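Local coordinates for lectin (Polyandrocarpa misakiensis, PDB 1TLG), which binds galactose through a calcium ion and takes part, as a homodimeric C-type lectin, in defence against microorganisms, at residues G50-V55 / Q98-Y103; G63-L68 / N85-P90; W93-Q98 / L106-C111. All coordinates share one frame; numbering follows the deposited sequence.

Interaction 1: residues G50-V55 / Q98-Y103; sequences GHDYWV and QIWSKY. With ZN (zinc ion), chain F; GAL (beta-D-galactopyranose), chain C.
The indole of W100 meets D52 at its edge: D52 OD1 lies in the ring plane, 3.6 Å from W100 CD1. K102 CB sits over the centre of one indole face, and on the opposite face GAL C6 stands 3.6 Å above the plane, offset toward the rim. With CG of W100 anti to the backbone N (chi1 -174°), the indole reaches the sugar with one face while its edge stays beside D52. D52 OD1 also takes two bonds from S101. The nearly straight one from S101 N (3.0 Å) comes nearly along the C-O axis; the one from S101 OG (3.0 Å) arrives on the syn side, from the other face of the carboxylate, so the two donors pin the group in rotation. The second oxygen, D52 OD2, faces a water that also accepts from Q98 NE2 and bonds GAL O6, linking both segments to the sugar. Q98 OE1 and D52 OD2 are both acceptors, in planes 78° apart; R115 pairs weakly with each, while Q98 NE2 has its main partner in D107. Behind this polar edge, Y53 and I99 form an antiparallel hydrogen-bonded pair, I99 N reaching Y53 O at 2.7 Å. Their side chains share a sheet face with V55, whose CG1 packs against I99 CG1 at 3.8 Å, and helix 36-49 lies against Y53 and I99. H51 turns away from the 98-103 segment and binds zinc through NE2 at 2.2 Å. Where an edge strand joins the strand that carries W100, the contact shows a hallmark of galactose-binding C-type lectins: a tryptophan packed against the apolar C4-C5-C6 side of the sugar, next to the calcium site.

Interaction 2: residues G63-L68 / N85-P90; sequences GAYNFL and NEPSNP. With CA (calcium ion), chain D; GAL (beta-D-galactopyranose), chain C.
This is a small aromatic-proline contact with one polar tie, made between two loops: the 63-68 loop leads into strand 68-69, and the loop of residues 85-90 runs along the calcium site. Y65 lays one face of its ring against P87. P87 CG stands 4.1 Å from the Y65 ring centroid and 11° off the normal, a clean CH-pi contact. The far end of the same ring is held by its hydroxyl, since Y65 OH donates to N89 O at a short 2.5 Å, the hydroxyl tilted 26° from the carbonyl plane. With CG anti to the carbonyl carbon (chi1 -64°), Y65 stretches from its type II' turn across to the other loop. F67 also reaches P87, its CE2 3.8 Å from P87 CG, and W82 meets the F67 ring edge-to-face.

The peptide before P87 is cis, and E86 and N89, on either side of the proline in sequence, both turn their side chains to the calcium. E86 OE1 binds the metal at 2.2 Å and N89 OD1 at 2.4 Å, while S88 OG donates to E86 OE1 from above the carboxylate plane. D107 and D108 complete the protein ligands, and O3 and O4 of galactose fill two more places. A cis-proline between calcium-binding side chains is characteristic of C-type lectin sugar sites, where this tripeptide is classically EPN or QPD; here it reads E-P-S.

Interaction 3: residues W93-Q98 / L106-C111; sequences WQLCVQ and LDDVGC. With CA (calcium ion), chain D; GAL (beta-D-galactopyranose), chain C.
D107 OD2 has two close polar neighbours: Q98 NE2 donates to its anti lone pair at 3.0 Å. The other, GAL O4, lies 2.6 Å from D107 OD2. Q98 and D107 run side by side from a hydrogen-bonded pair of the antiparallel hairpin, and the donor bond lies almost in the amide plane, 4° out of it. D107 CG is anti to the backbone N (chi1 169°), which leaves OD1 facing the calcium at 2.4 Å. V109 CG1 packs on Q98 NE2 at 3.4 Å, crossing it at about a right angle.

The next residue, D108, points to the other sheet face. It binds calcium twice, through OD1 at 2.3 Å and through its backbone O, while S88 N also donates to OD1. L95 CD1 lies alongside D108 OD2. Farther along, C96 pairs with V109 through two backbone bonds, and the disulfide from C96 SG to C111 SG (2.0 Å, chi3 97°) closes the hairpin's open end.

Calcium, an amide donor and the sugar hydroxyl thus share one carboxylate. Q98 is placed to steady the D107 carboxylate from the second shell, and the metal probably polarises both O3 and O4 of the bound galactose.

Overall arrangement
Following the chain from the N terminus, 50-55 comes first, straight after helix 36-49. Next, 63-68 and 85-90 close the loop of interaction 2, which lies wholly within the larger loop that interaction 1 closes later. Segment 93-98 then opens interaction 3; Q98 belongs to it and also begins 98-103, which completes interaction 1, and 106-111 finishes interaction 3. Interactions 1 and 3 therefore cross, and both use strand 96-100 as the middle strand between 53-55 and 105-109. Interactions 2 and 3 follow in series and meet round the calcium, and beside it N89 N probably hydrogen-bonds D108 OD2. All three touch galactose, tying sheet and loops together round the sugar.

Interaction 1: residues G50-V55 / Q98-Y103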
loop_
_atom_site.group_PDB
_atom_site.type_symbol
_atom_site.label_atom_id
_atom_site.label_comp_id
_atom_site.label_asym_id
_atom_site.label_seq_id
_atom_site.Cartn_x
_atom_site.Cartn_y
_atom_site.Cartn_z
ATOM N N GLY A 50 1.414 -11.001 -6.723
ATOM C CA GLY A 50 1.507 -12.438 -6.764
ATOM C C GLY A 50 2.631 -13.013 -5.915
ATOM O O GLY A 50 3.170 -14.072 -6.256
ATOM N N HIS A 51 2.994 -12.356 -4.826
ATOM C CA HIS A 51 4.042 -12.839 -3.940
ATOM C C HIS A 51 3.558 -13.039 -2.513
ATOM O O HIS A 51 2.498 -12.538 -2.121
ATOM C CB HIS A 51 5.221 -11.861 -3.907
ATOM C CG HIS A 51 6.204 -12.185 -4.989
ATOM N ND1 HIS A 51 6.975 -13.327 -4.953
ATOM C CD2 HIS A 51 6.529 -11.513 -6.129
ATOM C CE1 HIS A 51 7.741 -13.356 -6.029
ATOM N NE2 HIS A 51 7.487 -12.282 -6.748
ATOM N N ASP A 52 4.362 -13.770 -1.744
ATOM C CA ASP A 52 4.075 -14.026 -0.342
ATOM C C ASP A 52 4.426 -12.791 0.492
ATOM O O ASP A 52 5.455 -12.158 0.262
ATOM C CB ASP A 52 4.903 -15.191 0.225
ATOM C CG ASP A 52 4.631 -16.508 -0.455
ATOM O OD1 ASP A 52 3.633 -16.624 -1.204
ATOM O OD2 ASP A 52 5.433 -17.455 -0.269
ATOM N N TYR A 53 3.623 -12.529 1.512
ATOM C CA TYR A 53 3.853 -11.424 2.418
ATOM C C TYR A 53 3.553 -11.851 3.862
ATOM O O TYR A 53 2.629 -12.627 4.099
ATOM C CB TYR A 53 2.908 -10.254 2.147
ATOM C CG TYR A 53 3.104 -9.444 0.897
ATOM C CD1 TYR A 53 2.741 -9.943 -0.345
ATOM C CD2 TYR A 53 3.632 -8.151 0.963
ATOM C CE1 TYR A 53 2.901 -9.185 -1.488
ATOM C CE2 TYR A 53 3.795 -7.392 -0.184
ATOM C CZ TYR A 53 3.435 -7.919 -1.405
ATOM O OH TYR A 53 3.597 -7.182 -2.553
ATOM N N TRP A 54 4.301 -11.296 4.807
ATOM C CA TRP A 54 3.990 -11.586 6.202
ATOM C C TRP A 54 2.793 -10.749 6.649
ATOM O O TRP A 54 2.519 -9.689 6.094
ATOM C CB TRP A 54 5.146 -11.173 7.100
ATOM C CG TRP A 54 6.330 -12.090 7.022
ATOM C CD1 TRP A 54 7.590 -11.799 6.590
ATOM C CD2 TRP A 54 6.333 -13.478 7.395
ATOM N NE1 TRP A 54 8.379 -12.924 6.692
ATOM C CE2 TRP A 54 7.636 -13.963 7.173
ATOM C CE3 TRP A 54 5.363 -14.349 7.899
ATOM C CZ2 TRP A 54 7.996 -15.288 7.442
ATOM C CZ3 TRP A 54 5.715 -15.657 8.160
ATOM C CH2 TRP A 54 7.024 -16.119 7.944
ATOM N N VAL A 55 2.161 -11.178 7.714
ATOM C CA VAL A 55 1.114 -10.470 8.420
ATOM C C VAL A 55 1.457 -10.670 9.907
ATOM O O VAL A 55 2.263 -11.548 10.230
ATOM C CB VAL A 55 -0.329 -10.844 8.118
ATOM C CG1 VAL A 55 -0.627 -10.676 6.627
ATOM C CG2 VAL A 55 -0.705 -12.262 8.529
ATOM N N GLN A 98 1.256 -15.760 7.023
ATOM C CA GLN A 98 1.534 -14.997 5.817
ATOM C C GLN A 98 0.325 -14.967 4.886
ATOM O O GLN A 98 -0.590 -15.774 5.037
ATOM C CB GLN A 98 2.672 -15.671 5.013
ATOM C CG GLN A 98 2.228 -17.015 4.438
ATOM C CD GLN A 98 3.066 -17.604 3.333
ATOM O OE1 GLN A 98 3.902 -16.964 2.692
ATOM N NE2 GLN A 98 2.909 -18.884 3.007
ATOM N N ILE A 99 0.425 -14.101 3.888
ATOM C CA ILE A 99 -0.523 -14.070 2.780
ATOM C C ILE A 99 0.199 -14.916 1.717
ATOM O O ILE A 99 1.225 -14.515 1.181
ATOM C CB ILE A 99 -0.790 -12.668 2.229
ATOM C CG1 ILE A 99 -1.684 -11.856 3.176
ATOM C CG2 ILE A 99 -1.384 -12.715 0.833
ATOM C CD1 ILE A 99 -1.729 -10.383 2.824
ATOM N N TRP A 100 -0.326 -16.097 1.471
ATOM C CA TRP A 100 0.280 -17.033 0.525
ATOM C C TRP A 100 -0.201 -16.793 -0.903
ATOM O O TRP A 100 -1.395 -16.851 -1.168
ATOM C CB TRP A 100 -0.056 -18.441 0.999
ATOM C CG TRP A 100 0.577 -19.571 0.257
ATOM C CD1 TRP A 100 1.706 -19.552 -0.511
ATOM C CD2 TRP A 100 0.127 -20.934 0.262
ATOM N NE1 TRP A 100 1.979 -20.810 -0.996
ATOM C CE2 TRP A 100 1.018 -21.673 -0.533
ATOM C CE3 TRP A 100 -0.955 -21.597 0.847
ATOM C CZ2 TRP A 100 0.864 -23.042 -0.745
ATOM C CZ3 TRP A 100 -1.095 -22.957 0.634
ATOM C CH2 TRP A 100 -0.188 -23.679 -0.160
ATOM N N SER A 101 0.727 -16.521 -1.801
ATOM C CA SER A 101 0.466 -16.243 -3.194
ATOM C C SER A 101 -0.322 -17.361 -3.857
ATOM O O SER A 101 -1.050 -17.111 -4.822
ATOM C CB SER A 101 1.757 -15.956 -3.964
ATOM O OG SER A 101 2.677 -17.032 -3.990
ATOM N N LYS A 102 -0.231 -18.589 -3.327
ATOM C CA LYS A 102 -0.991 -19.673 -3.945
ATOM C C LYS A 102 -2.480 -19.332 -4.008
ATOM O O LYS A 102 -3.163 -19.620 -4.999
ATOM C CB LYS A 102 -0.813 -21.025 -3.258
ATOM C CG LYS A 102 -1.548 -22.123 -4.025
ATOM C CD LYS A 102 -1.233 -23.516 -3.501
ATOM C CE LYS A 102 -2.197 -24.523 -4.122
ATOM N NZ LYS A 102 -1.656 -25.917 -4.081
ATOM N N TYR A 103 -2.990 -18.747 -2.940
ATOM C CA TYR A 103 -4.393 -18.380 -2.864
ATOM C C TYR A 103 -4.633 -16.904 -2.537
ATOM O O TYR A 103 -5.799 -16.504 -2.557
ATOM C CB TYR A 103 -5.076 -19.154 -1.731
ATOM C CG TYR A 103 -5.053 -20.654 -1.917
ATOM C CD1 TYR A 103 -5.986 -21.286 -2.732
ATOM C CD2 TYR A 103 -4.098 -21.423 -1.272
ATOM C CE1 TYR A 103 -5.970 -22.661 -2.886
ATOM C CE2 TYR A 103 -4.076 -22.801 -1.419
ATOM C CZ TYR A 103 -5.017 -23.412 -2.223
ATOM O OH TYR A 103 -4.999 -24.777 -2.382
HETATM ZN ZN ZN F . 8.936 -11.630 -8.227
HETATM C C1 GAL C . 3.557 -26.255 2.588
HETATM C C2 GAL C . 2.433 -26.482 3.602
HETATM C C3 GAL C . 1.282 -25.544 3.300
HETATM C C4 GAL C . 1.731 -24.056 3.165
HETATM C C5 GAL C . 2.903 -23.962 2.162
HETATM C C6 GAL C . 3.509 -22.560 1.960
HETATM O O1 GAL C . 4.649 -27.020 2.950
HETATM O O2 GAL C . 1.946 -27.820 3.464
HETATM O O3 GAL C . 0.375 -25.676 4.336
HETATM O O4 GAL C . 2.022 -23.588 4.447
HETATM O O5 GAL C . 3.956 -24.879 2.566
HETATM O O6 GAL C . 4.478 -22.604 0.923
HETATM O O HOH W 1 5.116 -19.944 1.222
#

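Interaction 2: residues G63-L68 / N85-P90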
loop_
_atom_site.group_PDB
_atom_site.type_symbol
_atom_site.label_atom_id
_atom_site.label_comp_id
_atom_site.label_asym_id
_atom_site.label_seq_id
_atom_site.Cartn_x
_atom_site.Cartn_y
_atom_site.Cartn_z
ATOM N N GLY A 63 1.050 -21.168 21.343
ATOM C CA GLY A 63 1.316 -22.413 20.653
ATOM C C GLY A 63 0.151 -23.037 19.910
ATOM O O GLY A 63 -1.011 -22.640 19.976
ATOM N N ALA A 64 0.476 -24.101 19.187
ATOM C CA ALA A 64 -0.470 -24.881 18.403
ATOM C C ALA A 64 -1.257 -23.993 17.447
ATOM O O ALA A 64 -0.701 -23.125 16.766
ATOM C CB ALA A 64 -1.389 -25.650 19.337
ATOM N N TYR A 65 -2.559 -24.217 17.380
ATOM C CA TYR A 65 -3.394 -23.372 16.532
ATOM C C TYR A 65 -4.101 -22.317 17.372
ATOM O O TYR A 65 -5.265 -22.001 17.121
ATOM C CB TYR A 65 -4.342 -24.149 15.634
ATOM C CG TYR A 65 -3.697 -25.040 14.599
ATOM C CD1 TYR A 65 -2.365 -24.945 14.219
ATOM C CD2 TYR A 65 -4.481 -25.994 13.955
ATOM C CE1 TYR A 65 -1.825 -25.788 13.260
ATOM C CE2 TYR A 65 -3.947 -26.833 12.996
ATOM C CZ TYR A 65 -2.623 -26.727 12.654
ATOM O OH TYR A 65 -2.115 -27.571 11.689
ATOM N N ASN A 66 -3.370 -21.719 18.310
ATOM C CA ASN A 66 -3.906 -20.594 19.080
ATOM C C ASN A 66 -3.306 -19.316 18.475
ATOM O O ASN A 66 -2.501 -18.625 19.094
ATOM C CB ASN A 66 -3.545 -20.690 20.555
ATOM C CG ASN A 66 -4.100 -21.960 21.182
ATOM O OD1 ASN A 66 -5.325 -22.113 21.179
ATOM N ND2 ASN A 66 -3.228 -22.824 21.688
ATOM N N PHE A 67 -3.667 -19.053 17.219
ATOM C CA PHE A 67 -3.116 -17.888 16.515
ATOM C C PHE A 67 -3.563 -16.558 17.089
ATOM O O PHE A 67 -4.756 -16.281 17.286
ATOM C CB PHE A 67 -3.480 -18.015 15.024
ATOM C CG PHE A 67 -2.760 -19.175 14.371
ATOM C CD1 PHE A 67 -1.444 -19.027 13.955
ATOM C CD2 PHE A 67 -3.388 -20.397 14.201
ATOM C CE1 PHE A 67 -0.769 -20.077 13.377
ATOM C CE2 PHE A 67 -2.715 -21.454 13.613
ATOM C CZ PHE A 67 -1.404 -21.292 13.210
ATOM N N LEU A 68 -2.599 -15.675 17.365
ATOM C CA LEU A 68 -2.902 -14.335 17.843
ATOM C C LEU A 68 -2.308 -13.260 16.911
ATOM O O LEU A 68 -1.155 -13.355 16.487
ATOM C CB LEU A 68 -2.305 -14.045 19.220
ATOM C CG LEU A 68 -2.700 -14.883 20.428
ATOM C CD1 LEU A 68 -1.805 -14.548 21.615
ATOM C CD2 LEU A 68 -4.163 -14.668 20.811
ATOM N N ASN A 85 -7.834 -25.351 3.370
ATOM C CA ASN A 85 -7.085 -26.393 4.059
ATOM C C ASN A 85 -5.916 -25.864 4.883
ATOM O O ASN A 85 -4.899 -26.560 5.002
ATOM C CB ASN A 85 -6.568 -27.443 3.072
ATOM C CG ASN A 85 -7.636 -28.138 2.261
ATOM O OD1 ASN A 85 -7.540 -28.311 1.043
ATOM N ND2 ASN A 85 -8.706 -28.589 2.913
ATOM N N GLU A 86 -6.049 -24.676 5.468
ATOM C CA GLU A 86 -4.992 -24.133 6.336
ATOM C C GLU A 86 -5.754 -23.541 7.516
ATOM O O GLU A 86 -6.921 -23.177 7.328
ATOM C CB GLU A 86 -4.158 -23.116 5.574
ATOM C CG GLU A 86 -3.488 -23.604 4.303
ATOM C CD GLU A 86 -2.344 -24.568 4.548
ATOM O OE1 GLU A 86 -1.724 -24.577 5.636
ATOM O OE2 GLU A 86 -2.034 -25.334 3.609
ATOM N N PRO A 87 -5.177 -23.442 8.692
ATOM C CA PRO A 87 -3.820 -23.868 8.962
ATOM C C PRO A 87 -3.674 -25.382 8.995
ATOM O O PRO A 87 -4.632 -26.070 9.357
ATOM C CB PRO A 87 -3.543 -23.282 10.342
ATOM C CG PRO A 87 -4.876 -23.244 11.003
ATOM C CD PRO A 87 -5.848 -22.906 9.906
ATOM N N SER A 88 -2.501 -25.883 8.625
ATOM C CA SER A 88 -2.293 -27.316 8.559
ATOM C C SER A 88 -0.899 -27.751 8.979
ATOM O O SER A 88 -0.682 -28.962 8.993
ATOM C CB SER A 88 -2.533 -27.757 7.100
ATOM O OG SER A 88 -1.473 -27.239 6.301
ATOM N N ASN A 89 0.014 -26.840 9.294
ATOM C CA ASN A 89 1.369 -27.273 9.662
ATOM C C ASN A 89 1.334 -27.960 11.018
ATOM O O ASN A 89 0.388 -27.771 11.787
ATOM C CB ASN A 89 2.328 -26.080 9.655
ATOM C CG ASN A 89 2.659 -25.590 8.260
ATOM O OD1 ASN A 89 1.764 -25.560 7.412
ATOM N ND2 ASN A 89 3.920 -25.211 8.035
ATOM N N PRO A 90 2.359 -28.735 11.332
ATOM C CA PRO A 90 2.428 -29.428 12.611
ATOM C C PRO A 90 2.299 -28.449 13.771
ATOM O O PRO A 90 2.995 -27.450 13.915
ATOM C CB PRO A 90 3.758 -30.161 12.557
ATOM C CG PRO A 90 4.072 -30.279 11.096
ATOM C CD PRO A 90 3.539 -29.009 10.480
HETATM CA CA CA D . 0.304 -24.046 6.173
HETATM C C1 GAL C . 3.557 -26.255 2.588
HETATM C C2 GAL C . 2.433 -26.482 3.602
HETATM C C3 GAL C . 1.282 -25.544 3.300
HETATM C C4 GAL C . 1.731 -24.056 3.165
HETATM C C5 GAL C . 2.903 -23.962 2.162
HETATM C C6 GAL C . 3.509 -22.560 1.960
HETATM O O1 GAL C . 4.649 -27.020 2.950
HETATM O O2 GAL C . 1.946 -27.820 3.464
HETATM O O3 GAL C . 0.375 -25.676 4.336
HETATM O O4 GAL C . 2.022 -23.588 4.447
HETATM O O5 GAL C . 3.956 -24.879 2.566
HETATM O O6 GAL C . 4.478 -22.604 0.923
#

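Interaction 3: residues W93-Q98 / L106-C111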
loop_
_atom_site.group_PDB
_atom_site.type_symbol
_atom_site.label_atom_id
_atom_site.label_comp_id
_atom_site.label_asym_id
_atom_site.label_seq_id
_atom_site.Cartn_x
_atom_site.Cartn_y
_atom_site.Cartn_z
ATOM N N TRP A 93 5.202 -26.922 15.956
ATOM C CA TRP A 93 6.072 -25.879 15.441
ATOM C C TRP A 93 5.688 -24.476 15.914
ATOM O O TRP A 93 4.556 -24.167 16.291
ATOM C CB TRP A 93 6.008 -25.845 13.913
ATOM C CG TRP A 93 6.497 -27.007 13.118
ATOM C CD1 TRP A 93 6.807 -28.267 13.555
ATOM C CD2 TRP A 93 6.692 -27.025 11.691
ATOM N NE1 TRP A 93 7.204 -29.051 12.500
ATOM C CE2 TRP A 93 7.141 -28.316 11.341
ATOM C CE3 TRP A 93 6.536 -26.072 10.678
ATOM C CZ2 TRP A 93 7.438 -28.680 10.030
ATOM C CZ3 TRP A 93 6.827 -26.435 9.377
ATOM C CH2 TRP A 93 7.273 -27.728 9.064
ATOM N N GLN A 94 6.684 -23.599 15.825
ATOM C CA GLN A 94 6.476 -22.170 16.017
ATOM C C GLN A 94 5.866 -21.751 14.666
ATOM O O GLN A 94 6.556 -21.934 13.660
ATOM C CB GLN A 94 7.777 -21.419 16.238
ATOM C CG GLN A 94 8.432 -21.629 17.589
ATOM C CD GLN A 94 9.752 -20.884 17.712
ATOM O OE1 GLN A 94 10.358 -20.442 16.734
ATOM N NE2 GLN A 94 10.229 -20.735 18.945
ATOM N N LEU A 95 4.618 -21.306 14.656
ATOM C CA LEU A 95 3.986 -20.966 13.385
ATOM C C LEU A 95 3.618 -19.493 13.263
ATOM O O LEU A 95 2.969 -18.911 14.128
ATOM C CB LEU A 95 2.740 -21.853 13.177
ATOM C CG LEU A 95 3.081 -23.347 13.035
ATOM C CD1 LEU A 95 1.860 -24.212 13.295
ATOM C CD2 LEU A 95 3.664 -23.648 11.663
ATOM N N CYS A 96 4.018 -18.915 12.142
ATOM C CA CYS A 96 3.779 -17.514 11.811
ATOM C C CYS A 96 2.850 -17.450 10.608
ATOM O O CYS A 96 2.760 -18.432 9.866
ATOM C CB CYS A 96 5.110 -16.814 11.503
ATOM S SG CYS A 96 6.152 -16.729 12.972
ATOM N N VAL A 97 2.162 -16.323 10.451
ATOM C CA VAL A 97 1.180 -16.218 9.371
ATOM C C VAL A 97 1.601 -15.299 8.236
ATOM O O VAL A 97 2.188 -14.226 8.351
ATOM C CB VAL A 97 -0.186 -15.830 9.977
ATOM C CG1 VAL A 97 -1.298 -15.832 8.936
ATOM C CG2 VAL A 97 -0.538 -16.828 11.086
ATOM N N GLN A 98 1.256 -15.760 7.023
ATOM C CA GLN A 98 1.534 -14.997 5.817
ATOM C C GLN A 98 0.325 -14.967 4.886
ATOM O O GLN A 98 -0.590 -15.774 5.037
ATOM C CB GLN A 98 2.672 -15.671 5.013
ATOM C CG GLN A 98 2.228 -17.015 4.438
ATOM C CD GLN A 98 3.066 -17.604 3.333
ATOM O OE1 GLN A 98 3.902 -16.964 2.692
ATOM N NE2 GLN A 98 2.909 -18.884 3.007
ATOM N N LEU A 106 -4.588 -16.263 3.876
ATOM C CA LEU A 106 -3.696 -16.553 4.991
ATOM C C LEU A 106 -3.239 -18.000 5.058
ATOM O O LEU A 106 -3.952 -18.917 4.651
ATOM C CB LEU A 106 -4.316 -16.159 6.330
ATOM C CG LEU A 106 -4.675 -14.682 6.505
ATOM C CD1 LEU A 106 -5.156 -14.452 7.934
ATOM C CD2 LEU A 106 -3.512 -13.757 6.165
ATOM N N ASP A 107 -2.038 -18.190 5.602
ATOM C CA ASP A 107 -1.464 -19.531 5.695
ATOM C C ASP A 107 -0.478 -19.605 6.853
ATOM O O ASP A 107 0.128 -18.579 7.144
ATOM C CB ASP A 107 -0.776 -19.888 4.367
ATOM C CG ASP A 107 0.075 -21.148 4.472
ATOM O OD1 ASP A 107 -0.483 -22.185 4.897
ATOM O OD2 ASP A 107 1.284 -21.116 4.164
ATOM N N ASP A 108 -0.316 -20.773 7.471
ATOM C CA ASP A 108 0.649 -20.927 8.564
ATOM C C ASP A 108 1.958 -21.533 8.061
ATOM O O ASP A 108 1.947 -22.523 7.326
ATOM C CB ASP A 108 0.060 -21.787 9.671
ATOM C CG ASP A 108 -0.261 -23.215 9.267
ATOM O OD1 ASP A 108 -0.700 -23.490 8.135
ATOM O OD2 ASP A 108 -0.074 -24.112 10.130
ATOM N N VAL A 109 3.090 -20.968 8.439
ATOM C CA VAL A 109 4.399 -21.411 8.000
ATOM C C VAL A 109 5.443 -21.335 9.110
ATOM O O VAL A 109 5.181 -20.766 10.167
ATOM C CB VAL A 109 4.940 -20.471 6.895
ATOM C CG1 VAL A 109 4.154 -20.620 5.611
ATOM C CG2 VAL A 109 4.889 -19.026 7.389
ATOM N N GLY A 110 6.629 -21.850 8.818
ATOM C CA GLY A 110 7.743 -21.716 9.772
ATOM C C GLY A 110 8.089 -20.220 9.691
ATOM O O GLY A 110 7.722 -19.562 8.709
ATOM N N CYS A 111 8.768 -19.685 10.693
ATOM C CA CYS A 111 9.037 -18.245 10.673
ATOM C C CYS A 111 10.343 -17.847 10.023
ATOM O O CYS A 111 10.707 -16.668 10.058
ATOM C CB CYS A 111 8.884 -17.801 12.142
ATOM S SG CYS A 111 7.318 -18.389 12.885
HETATM CA CA CA D . 0.304 -24.046 6.173
HETATM C C1 GAL C . 3.557 -26.255 2.588
HETATM C C2 GAL C . 2.433 -26.482 3.602
HETATM C C3 GAL C . 1.282 -25.544 3.300
HETATM C C4 GAL C . 1.731 -24.056 3.165
HETATM C C5 GAL C . 2.903 -23.962 2.162
HETATM C C6 GAL C . 3.509 -22.560 1.960
HETATM O O1 GAL C . 4.649 -27.020 2.950
HETATM O O2 GAL C . 1.946 -27.820 3.464
HETATM O O3 GAL C . 0.375 -25.676 4.336
HETATM O O4 GAL C . 2.022 -23.588 4.447
HETATM O O5 GAL C . 3.956 -24.879 2.566
HETATM O O6 GAL C . 4.478 -22.604 0.923
#